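PDB 2OUX: magnesium transporter MgtE from Enterococcus faecalis, which probably acts as a magnesium transporter in the cell membrane, working as a homodimer, and is represented here by its magnesium-binding cytosolic part. Local coordinates for residues 41-46 against 64-69; 53-58 against 81-86; 16-21 against 25-30. One frame throughout, in Å; residues are numbered along the deposited sequence.

Contact 1: residues 41-46 against 64-69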
loop_
_atom_site.group_PDB
_atom_site.type_symbol
_atom_site.label_atom_id
_atom_site.label_comp_id
_atom_site.label_asym_id
_atom_site.label_seq_id
_atom_site.Cartn_x
_atom_site.Cartn_y
_atom_site.Cartn_z
ATOM N N GLN A 41 -1.488 -20.956 -6.434
ATOM C CA GLN A 41 -2.455 -21.602 -7.308
ATOM C C GLN A 41 -1.850 -22.847 -7.948
ATOM O O GLN A 41 -2.481 -23.904 -7.986
ATOM C CB GLN A 41 -2.921 -20.622 -8.386
ATOM C CG GLN A 41 -3.665 -19.428 -7.812
ATOM C CD GLN A 41 -4.853 -19.851 -6.965
ATOM O OE1 GLN A 41 -5.869 -20.305 -7.489
ATOM N NE2 GLN A 41 -4.723 -19.716 -5.647
ATOM N N PHE A 42 -0.628 -22.716 -8.453
ATOM C CA PHE A 42 0.060 -23.844 -9.063
ATOM C C PHE A 42 0.105 -24.976 -8.044
ATOM O O PHE A 42 -0.350 -26.081 -8.319
ATOM C CB PHE A 42 1.491 -23.461 -9.456
ATOM C CG PHE A 42 2.300 -24.614 -9.981
ATOM C CD1 PHE A 42 2.053 -25.137 -11.250
ATOM C CD2 PHE A 42 3.288 -25.194 -9.199
ATOM C CE1 PHE A 42 2.777 -26.226 -11.729
ATOM C CE2 PHE A 42 4.015 -26.279 -9.667
ATOM C CZ PHE A 42 3.760 -26.799 -10.938
ATOM N N TYR A 43 0.633 -24.679 -6.861
ATOM C CA TYR A 43 0.748 -25.660 -5.784
ATOM C C TYR A 43 -0.567 -26.306 -5.360
ATOM O O TYR A 43 -0.608 -27.498 -5.062
ATOM C CB TYR A 43 1.412 -25.015 -4.569
ATOM C CG TYR A 43 1.370 -25.835 -3.292
ATOM C CD1 TYR A 43 0.287 -25.751 -2.416
ATOM C CD2 TYR A 43 2.441 -26.652 -2.932
ATOM C CE1 TYR A 43 0.276 -26.459 -1.206
ATOM C CE2 TYR A 43 2.441 -27.363 -1.727
ATOM C CZ TYR A 43 1.361 -27.260 -0.866
ATOM O OH TYR A 43 1.386 -27.939 0.336
ATOM N N GLN A 44 -1.639 -25.525 -5.328
ATOM C CA GLN A 44 -2.937 -26.053 -4.925
ATOM C C GLN A 44 -3.607 -26.875 -6.024
ATOM O O GLN A 44 -4.720 -27.361 -5.849
ATOM C CB GLN A 44 -3.855 -24.905 -4.486
ATOM C CG GLN A 44 -3.445 -24.283 -3.160
ATOM C CD GLN A 44 -4.272 -23.061 -2.794
ATOM O OE1 GLN A 44 -5.480 -23.152 -2.561
ATOM N NE2 GLN A 44 -3.620 -21.906 -2.746
ATOM N N SER A 45 -2.929 -27.025 -7.158
ATOM C CA SER A 45 -3.478 -27.803 -8.261
ATOM C C SER A 45 -2.819 -29.180 -8.279
ATOM O O SER A 45 -3.397 -30.154 -8.758
ATOM C CB SER A 45 -3.214 -27.107 -9.598
ATOM O OG SER A 45 -1.846 -27.204 -9.962
ATOM N N LEU A 46 -1.607 -29.249 -7.737
ATOM C CA LEU A 46 -0.839 -30.487 -7.705
ATOM C C LEU A 46 -1.456 -31.600 -6.869
ATOM O O LEU A 46 -2.100 -31.343 -5.847
ATOM C CB LEU A 46 0.573 -30.216 -7.175
ATOM C CG LEU A 46 1.341 -29.030 -7.763
ATOM C CD1 LEU A 46 2.766 -29.043 -7.240
ATOM C CD2 LEU A 46 1.321 -29.110 -9.280
ATOM N N ALA A 64 7.622 -20.902 2.624
ATOM C CA ALA A 64 6.919 -19.991 3.519
ATOM C C ALA A 64 6.428 -18.740 2.771
ATOM O O ALA A 64 5.341 -18.236 3.039
ATOM C CB ALA A 64 7.831 -19.592 4.672
ATOM N N ASP A 65 7.226 -18.245 1.832
ATOM C CA ASP A 65 6.826 -17.062 1.078
ATOM C C ASP A 65 5.493 -17.326 0.390
ATOM O O ASP A 65 4.662 -16.429 0.233
ATOM C CB ASP A 65 7.862 -16.719 0.002
ATOM C CG ASP A 65 9.164 -16.242 0.579
ATOM O OD1 ASP A 65 9.132 -15.468 1.554
ATOM O OD2 ASP A 65 10.224 -16.632 0.043
HETATM N N MSE A 66 5.309 -18.567 -0.037
HETATM C CA MSE A 66 4.089 -18.931 -0.720
HETATM C C MSE A 66 2.945 -19.144 0.265
HETATM O O MSE A 66 1.845 -18.627 0.054
HETATM C CB MSE A 66 4.296 -20.197 -1.555
HETATM C CG MSE A 66 3.012 -20.697 -2.203
HETATM SE SE MSE A 66 3.161 -22.469 -2.942
HETATM C CE MSE A 66 3.384 -23.443 -1.295
ATOM N N PHE A 67 3.192 -19.896 1.337
ATOM C CA PHE A 67 2.138 -20.142 2.313
ATOM C C PHE A 67 1.570 -18.857 2.894
ATOM O O PHE A 67 0.367 -18.770 3.126
ATOM C CB PHE A 67 2.621 -21.072 3.425
ATOM C CG PHE A 67 2.255 -22.507 3.190
ATOM C CD1 PHE A 67 2.957 -23.275 2.267
ATOM C CD2 PHE A 67 1.154 -23.070 3.826
ATOM C CE1 PHE A 67 2.565 -24.581 1.977
ATOM C CE2 PHE A 67 0.757 -24.370 3.541
ATOM C CZ PHE A 67 1.464 -25.128 2.614
ATOM N N ASP A 68 2.424 -17.858 3.107
ATOM C CA ASP A 68 1.964 -16.574 3.624
ATOM C C ASP A 68 0.664 -16.153 2.945
ATOM O O ASP A 68 -0.174 -15.512 3.558
ATOM C CB ASP A 68 2.991 -15.456 3.365
ATOM C CG ASP A 68 4.160 -15.498 4.310
ATOM O OD1 ASP A 68 3.944 -15.748 5.511
ATOM O OD2 ASP A 68 5.296 -15.257 3.847
ATOM N N VAL A 69 0.485 -16.500 1.678
ATOM C CA VAL A 69 -0.728 -16.063 1.007
ATOM C C VAL A 69 -1.803 -17.101 0.736
ATOM O O VAL A 69 -2.894 -16.755 0.286
ATOM C CB VAL A 69 -0.395 -15.339 -0.303
ATOM C CG1 VAL A 69 0.461 -14.119 0.005
ATOM C CG2 VAL A 69 0.325 -16.284 -1.263
#

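Contact 2: residues 53-58 against 81-86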
loop_
_atom_site.group_PDB
_atom_site.type_symbol
_atom_site.label_atom_id
_atom_site.label_comp_id
_atom_site.label_asym_id
_atom_site.label_seq_id
_atom_site.Cartn_x
_atom_site.Cartn_y
_atom_site.Cartn_z
ATOM N N HIS A 53 7.479 -33.712 -4.442
ATOM C CA HIS A 53 8.650 -33.321 -5.225
ATOM C C HIS A 53 8.933 -31.865 -4.943
ATOM O O HIS A 53 10.079 -31.465 -4.733
ATOM C CB HIS A 53 8.389 -33.463 -6.727
ATOM C CG HIS A 53 8.296 -34.873 -7.195
ATOM N ND1 HIS A 53 9.335 -35.768 -7.092
ATOM C CD2 HIS A 53 7.277 -35.553 -7.792
ATOM C CE1 HIS A 53 8.973 -36.933 -7.599
ATOM N NE2 HIS A 53 7.724 -36.821 -8.030
ATOM N N LEU A 54 7.863 -31.076 -4.944
ATOM C CA LEU A 54 7.972 -29.648 -4.718
ATOM C C LEU A 54 8.660 -29.322 -3.400
ATOM O O LEU A 54 9.439 -28.372 -3.331
ATOM C CB LEU A 54 6.590 -29.007 -4.799
ATOM C CG LEU A 54 6.544 -27.487 -4.725
ATOM C CD1 LEU A 54 5.266 -26.996 -5.342
ATOM C CD2 LEU A 54 6.657 -27.051 -3.281
ATOM N N TYR A 55 8.388 -30.114 -2.366
ATOM C CA TYR A 55 9.012 -29.906 -1.060
ATOM C C TYR A 55 10.512 -30.166 -1.150
ATOM O O TYR A 55 11.294 -29.620 -0.373
ATOM C CB TYR A 55 8.393 -30.843 -0.013
ATOM C CG TYR A 55 6.904 -30.646 0.200
ATOM C CD1 TYR A 55 6.058 -31.737 0.419
ATOM C CD2 TYR A 55 6.336 -29.368 0.177
ATOM C CE1 TYR A 55 4.685 -31.560 0.604
ATOM C CE2 TYR A 55 4.963 -29.182 0.363
ATOM C CZ TYR A 55 4.145 -30.276 0.574
ATOM O OH TYR A 55 2.791 -30.084 0.737
ATOM N N ASN A 56 10.913 -31.000 -2.106
ATOM C CA ASN A 56 12.326 -31.323 -2.280
ATOM C C ASN A 56 13.114 -30.250 -3.041
ATOM O O ASN A 56 14.337 -30.186 -2.935
ATOM C CB ASN A 56 12.483 -32.668 -3.006
ATOM C CG ASN A 56 11.828 -33.822 -2.258
ATOM O OD1 ASN A 56 11.938 -33.930 -1.034
ATOM N ND2 ASN A 56 11.160 -34.704 -2.997
ATOM N N TYR A 57 12.426 -29.405 -3.802
ATOM C CA TYR A 57 13.114 -28.374 -4.573
ATOM C C TYR A 57 13.044 -26.977 -3.972
ATOM O O TYR A 57 13.683 -26.051 -4.472
ATOM C CB TYR A 57 12.568 -28.328 -6.000
ATOM C CG TYR A 57 12.683 -29.634 -6.753
ATOM C CD1 TYR A 57 13.861 -30.377 -6.724
ATOM C CD2 TYR A 57 11.616 -30.123 -7.499
ATOM C CE1 TYR A 57 13.976 -31.572 -7.428
ATOM C CE2 TYR A 57 11.718 -31.315 -8.207
ATOM C CZ TYR A 57 12.900 -32.034 -8.163
ATOM O OH TYR A 57 13.008 -33.207 -8.865
ATOM N N LEU A 58 12.272 -26.821 -2.904
ATOM C CA LEU A 58 12.135 -25.518 -2.267
ATOM C C LEU A 58 12.521 -25.567 -0.802
ATOM O O LEU A 58 12.197 -26.517 -0.096
ATOM C CB LEU A 58 10.698 -25.017 -2.406
ATOM C CG LEU A 58 10.265 -24.787 -3.855
ATOM C CD1 LEU A 58 8.773 -24.561 -3.931
ATOM C CD2 LEU A 58 11.030 -23.606 -4.417
ATOM N N LEU A 81 0.461 -29.794 5.828
ATOM C CA LEU A 81 1.506 -29.830 6.835
ATOM C C LEU A 81 1.840 -31.253 7.280
ATOM O O LEU A 81 3.003 -31.576 7.517
ATOM C CB LEU A 81 1.095 -28.996 8.050
ATOM C CG LEU A 81 0.729 -27.523 7.834
ATOM C CD1 LEU A 81 1.097 -26.753 9.100
ATOM C CD2 LEU A 81 1.480 -26.939 6.642
ATOM N N ALA A 82 0.818 -32.097 7.393
ATOM C CA ALA A 82 1.009 -33.479 7.815
ATOM C C ALA A 82 1.934 -34.238 6.867
ATOM O O ALA A 82 2.867 -34.904 7.313
ATOM C CB ALA A 82 -0.329 -34.184 7.906
ATOM N N GLU A 83 1.677 -34.125 5.564
ATOM C CA GLU A 83 2.492 -34.811 4.566
ATOM C C GLU A 83 3.945 -34.341 4.585
ATOM O O GLU A 83 4.829 -35.008 4.052
ATOM C CB GLU A 83 1.890 -34.629 3.165
ATOM C CG GLU A 83 1.781 -33.191 2.689
ATOM C CD GLU A 83 0.966 -33.057 1.409
ATOM O OE1 GLU A 83 -0.119 -33.671 1.324
ATOM O OE2 GLU A 83 1.396 -32.328 0.491
HETATM N N MSE A 84 4.197 -33.198 5.209
HETATM C CA MSE A 84 5.557 -32.672 5.292
HETATM C C MSE A 84 6.281 -33.300 6.468
HETATM O O MSE A 84 5.651 -33.702 7.444
HETATM C CB MSE A 84 5.540 -31.156 5.501
HETATM C CG MSE A 84 5.347 -30.315 4.254
HETATM SE SE MSE A 84 4.878 -28.486 4.717
HETATM C CE MSE A 84 6.518 -27.882 5.447
ATOM N N ARG A 85 7.603 -33.392 6.377
ATOM C CA ARG A 85 8.375 -33.937 7.477
ATOM C C ARG A 85 8.267 -32.890 8.573
ATOM O O ARG A 85 8.610 -31.724 8.361
ATOM C CB ARG A 85 9.843 -34.118 7.094
ATOM C CG ARG A 85 10.120 -35.266 6.147
ATOM C CD ARG A 85 11.563 -35.202 5.684
ATOM N NE ARG A 85 11.868 -33.884 5.129
ATOM C CZ ARG A 85 13.076 -33.485 4.746
ATOM N NH1 ARG A 85 14.116 -34.303 4.852
ATOM N NH2 ARG A 85 13.244 -32.262 4.256
ATOM N N PRO A 86 7.777 -33.291 9.752
ATOM C CA PRO A 86 7.612 -32.395 10.896
ATOM C C PRO A 86 8.691 -31.324 11.007
ATOM O O PRO A 86 8.384 -30.152 11.205
ATOM C CB PRO A 86 7.612 -33.357 12.076
ATOM C CG PRO A 86 6.854 -34.527 11.521
ATOM C CD PRO A 86 7.449 -34.681 10.124
#

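Contact 3: residues 16-21 against 25-30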
loop_
_atom_site.group_PDB
_atom_site.type_symbol
_atom_site.label_atom_id
_atom_site.label_comp_id
_atom_site.label_asym_id
_atom_site.label_seq_id
_atom_site.Cartn_x
_atom_site.Cartn_y
_atom_site.Cartn_z
ATOM N N LEU A 16 4.665 -27.999 -14.602
ATOM C CA LEU A 16 4.320 -29.377 -14.232
ATOM C C LEU A 16 5.270 -30.384 -14.875
ATOM O O LEU A 16 5.608 -31.405 -14.280
ATOM C CB LEU A 16 2.882 -29.712 -14.653
ATOM C CG LEU A 16 1.838 -29.835 -13.532
ATOM C CD1 LEU A 16 0.444 -30.040 -14.125
ATOM C CD2 LEU A 16 2.201 -30.989 -12.618
ATOM N N GLU A 17 5.691 -30.092 -16.099
ATOM C CA GLU A 17 6.593 -30.983 -16.804
ATOM C C GLU A 17 7.997 -30.981 -16.212
ATOM O O GLU A 17 8.591 -32.044 -16.034
ATOM C CB GLU A 17 6.634 -30.623 -18.292
ATOM C CG GLU A 17 5.457 -31.196 -19.075
ATOM C CD GLU A 17 5.446 -32.726 -19.078
ATOM O OE1 GLU A 17 6.395 -33.331 -19.626
ATOM O OE2 GLU A 17 4.492 -33.325 -18.533
ATOM N N THR A 18 8.531 -29.805 -15.898
ATOM C CA THR A 18 9.868 -29.750 -15.323
ATOM C C THR A 18 9.812 -30.473 -13.987
ATOM O O THR A 18 10.795 -31.066 -13.544
ATOM C CB THR A 18 10.344 -28.304 -15.068
ATOM O OG1 THR A 18 9.689 -27.783 -13.907
ATOM C CG2 THR A 18 10.033 -27.417 -16.265
ATOM N N LEU A 19 8.645 -30.424 -13.355
ATOM C CA LEU A 19 8.442 -31.068 -12.068
ATOM C C LEU A 19 8.511 -32.580 -12.221
ATOM O O LEU A 19 9.272 -33.250 -11.520
ATOM C CB LEU A 19 7.086 -30.659 -11.490
ATOM C CG LEU A 19 6.758 -31.130 -10.074
ATOM C CD1 LEU A 19 7.900 -30.768 -9.129
ATOM C CD2 LEU A 19 5.454 -30.485 -9.616
ATOM N N LYS A 20 7.714 -33.115 -13.144
ATOM C CA LYS A 20 7.692 -34.553 -13.384
ATOM C C LYS A 20 9.063 -35.053 -13.844
ATOM O O LYS A 20 9.598 -36.011 -13.285
ATOM C CB LYS A 20 6.607 -34.897 -14.415
ATOM C CG LYS A 20 5.195 -34.589 -13.915
ATOM C CD LYS A 20 4.131 -34.845 -14.970
ATOM C CE LYS A 20 4.064 -36.317 -15.379
ATOM N NZ LYS A 20 3.024 -36.568 -16.426
ATOM N N ASN A 21 9.641 -34.396 -14.848
ATOM C CA ASN A 21 10.957 -34.785 -15.347
ATOM C C ASN A 21 12.040 -34.529 -14.308
ATOM O O ASN A 21 13.223 -34.703 -14.582
ATOM C CB ASN A 21 11.304 -34.009 -16.617
ATOM C CG ASN A 21 10.426 -34.389 -17.786
ATOM O OD1 ASN A 21 10.572 -33.852 -18.884
ATOM N ND2 ASN A 21 9.507 -35.320 -17.557
ATOM N N ASN A 25 16.543 -27.455 -11.258
ATOM C CA ASN A 25 16.916 -26.087 -11.605
ATOM C C ASN A 25 15.955 -25.381 -12.568
ATOM O O ASN A 25 15.675 -24.187 -12.405
ATOM C CB ASN A 25 18.345 -26.080 -12.151
ATOM C CG ASN A 25 19.342 -26.703 -11.173
ATOM O OD1 ASN A 25 19.644 -26.135 -10.117
ATOM N ND2 ASN A 25 19.843 -27.890 -11.516
ATOM N N GLU A 26 15.451 -26.106 -13.564
ATOM C CA GLU A 26 14.509 -25.516 -14.514
ATOM C C GLU A 26 13.239 -25.160 -13.740
ATOM O O GLU A 26 12.653 -24.095 -13.930
ATOM C CB GLU A 26 14.163 -26.511 -15.619
ATOM C CG GLU A 26 14.386 -26.000 -17.042
ATOM C CD GLU A 26 13.580 -24.751 -17.387
ATOM O OE1 GLU A 26 12.914 -24.754 -18.447
ATOM O OE2 GLU A 26 13.622 -23.759 -16.620
ATOM N N PHE A 27 12.830 -26.073 -12.863
ATOM C CA PHE A 27 11.651 -25.890 -12.036
ATOM C C PHE A 27 11.789 -24.631 -11.191
ATOM O O PHE A 27 10.951 -23.737 -11.253
ATOM C CB PHE A 27 11.468 -27.084 -11.105
ATOM C CG PHE A 27 10.375 -26.894 -10.107
ATOM C CD1 PHE A 27 9.043 -27.043 -10.481
ATOM C CD2 PHE A 27 10.669 -26.505 -8.806
ATOM C CE1 PHE A 27 8.023 -26.804 -9.575
ATOM C CE2 PHE A 27 9.652 -26.264 -7.892
ATOM C CZ PHE A 27 8.328 -26.414 -8.277
ATOM N N ARG A 28 12.855 -24.577 -10.398
ATOM C CA ARG A 28 13.118 -23.442 -9.532
ATOM C C ARG A 28 13.057 -22.113 -10.261
ATOM O O ARG A 28 12.397 -21.182 -9.792
ATOM C CB ARG A 28 14.485 -23.584 -8.868
ATOM C CG ARG A 28 14.564 -24.704 -7.861
ATOM C CD ARG A 28 15.887 -24.668 -7.139
ATOM N NE ARG A 28 15.693 -24.592 -5.701
ATOM C CZ ARG A 28 15.731 -23.472 -4.984
ATOM N NH1 ARG A 28 15.965 -22.301 -5.553
ATOM N NH2 ARG A 28 15.531 -23.537 -3.681
ATOM N N GLU A 29 13.750 -22.025 -11.398
ATOM C CA GLU A 29 13.775 -20.796 -12.200
ATOM C C GLU A 29 12.371 -20.330 -12.555
ATOM O O GLU A 29 12.046 -19.153 -12.411
ATOM C CB GLU A 29 14.536 -20.999 -13.517
ATOM C CG GLU A 29 16.051 -21.042 -13.432
ATOM C CD GLU A 29 16.683 -21.290 -14.800
ATOM O OE1 GLU A 29 16.545 -20.423 -15.691
ATOM O OE2 GLU A 29 17.307 -22.358 -14.985
ATOM N N LEU A 30 11.556 -21.259 -13.049
ATOM C CA LEU A 30 10.187 -20.953 -13.450
ATOM C C LEU A 30 9.307 -20.613 -12.248
ATOM O O LEU A 30 8.731 -19.532 -12.182
ATOM C CB LEU A 30 9.589 -22.141 -14.213
ATOM C CG LEU A 30 10.219 -22.477 -15.571
ATOM C CD1 LEU A 30 9.624 -23.770 -16.109
ATOM C CD2 LEU A 30 9.983 -21.331 -16.543
#

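Contact 1: residues 41-46 against 64-69
Y43 and M66 meet because both side chains leave their helices trans to the main-chain nitrogen, with chi1 169° for Y43 and 175° for M66, and a bend at chi3 of M66 then swings its terminal methyl over the tyrosine. M66 is present as selenomethionine. Its CE lies 3.8 Å from the centroid of the Y43 ring, above one face and displaced toward the CG–CD2 rim, a CH-pi contact. The selenium lies obliquely to the ring, SE 4.5 Å from the Y43 centroid, and packs more closely against the aliphatic root of the tyrosine, with SE 3.5 Å from Y43 CB. The pair is thus a Met-aromatic contact in which the methyl takes the face. At the far end of the ring, F67 turns an edge toward Y43 in an offset edge-to-face pair, the planes at 71°. Its CZ comes 3.6 Å from Y43 OH, which sits near the plane of the phenylalanine ring. That hydroxyl is hydrogen-bonded to Y55 OH, while Y80 and L54 also pack on Y43. The F67 side chain is about 9 Å from a bound magnesium ion. Since no hydrogen bond joins 41-46 to 64-69, the chemistry implies a buried union of helices 36-43 and 60-67 resting on aromatic and selenium–methyl packing, with the tyrosine's polar end satisfied by another helix.

Contact 2: residues 53-58 against 81-86
The helical N domain of MgtE, a family grouped with FliG, builds its interior from short helices laid against one another, and here the C-terminal part of helix 48-57 is joined to the end of helix 79-83 by a Met-aromatic contact and a hydrogen bond on the same tyrosine. Y55 reaches across and offers two different surfaces. Over one face stands M84, a selenomethionine in the crystal: its CG is 3.9 Å from the centroid of the Y55 ring and only 11° off the ring normal, almost directly above the centre, so a methylene makes the CH-pi contact. SE of M84 is also above this ring, but farther away, 4.8 Å from the Y55 centroid.

At the ring's edge, in its plane, E83 OE2 accepts a hydrogen bond of 2.7 Å from Y55 OH. The E83 chain starts with CG wedged between main-chain nitrogen and carbonyl carbon (chi1 60°) and runs extended from there, which carries the carboxylate out to the hydroxyl. E83 OE1 forms a salt bridge with R51 NH1, so both carboxylate oxygens are engaged, and Y55 OH is hydrogen-bonded to Y43 OH as well. This network probably favours a charged carboxylate and holds the phenol in place. L63 and Y88 pack on Y55 too, and M84 rests on A89 and M92 of helix 86-93. The hydroxyl meets E83 OE2 on its anti side, 27° out of the carboxylate plane.

Contact 3: residues 16-21 against 25-30
T18 and F27 form the tight part of an antiparallel helical hairpin, in which helices 8-20 and 24-31 follow each other through a very short turn and their segments run at 150° with axes 8.6 Å apart. The threonine fits close to the neighbouring backbone: T18 OG1 is 3.3 Å from F27 CA, and the same oxygen is 3.4 Å from F27 CB. It also lies in the plane of the F27 ring, at the edge nearest the main chain, 3.6 Å from CD1. With chi1 near 76°, OG1 is set between its own nitrogen and carbonyl carbon and hydrogen-bonds back to L15 O in the preceding turn.

Beside this, L19 and F27 point the same way, toward the interior. L19 CD1 lies over one face of the phenylalanine ring, 4.0 Å from F27 CE1. The pair faces helix 48-57, where L19 packs on D50, H53 and Y57, while F42 also touches F27, and the ring of F31 meets the ring of F27 at a small interplanar angle.

The other branch of T18, CG2, still touches closely, meeting CD1 of the partly exposed L30 at 3.7 Å. The loose side belongs to E26, also partly exposed, which offers no more than its aliphatic root, with its CB 4.3 Å from T18 CB.

Chemically, then, the hairpin is joined by van der Waals contact rather than by polar bonds between its segments: the closeness of the small, buried threonine to the opposing backbone is consistent with a hydroxyl already bonded to L15 O within its own helix, and the apolar leucine and phenylalanine are left to face the rest of the helical bundle.

All three contacts lie on the same side of the chain's centre, in its N-terminal helical part. Contact 3 closes first along the chain, joining the consecutive helices 8-20 and 24-31. Contacts 1 and 2 then interleave, their segments alternating within the MgtE N domain range, with centres about 12 Å apart; contact 3 is centred about 16 Å from either. L54, on helix 48-57, packs on Y43 and L46, while L19 packs on L46, H53 and Y57, and F27 on F42 and Y57. The three therefore form one continuous helical core, whose contact 1 end lies nearest the bound magnesium ions, and contacts 2 and 3 lie away from the metal sites.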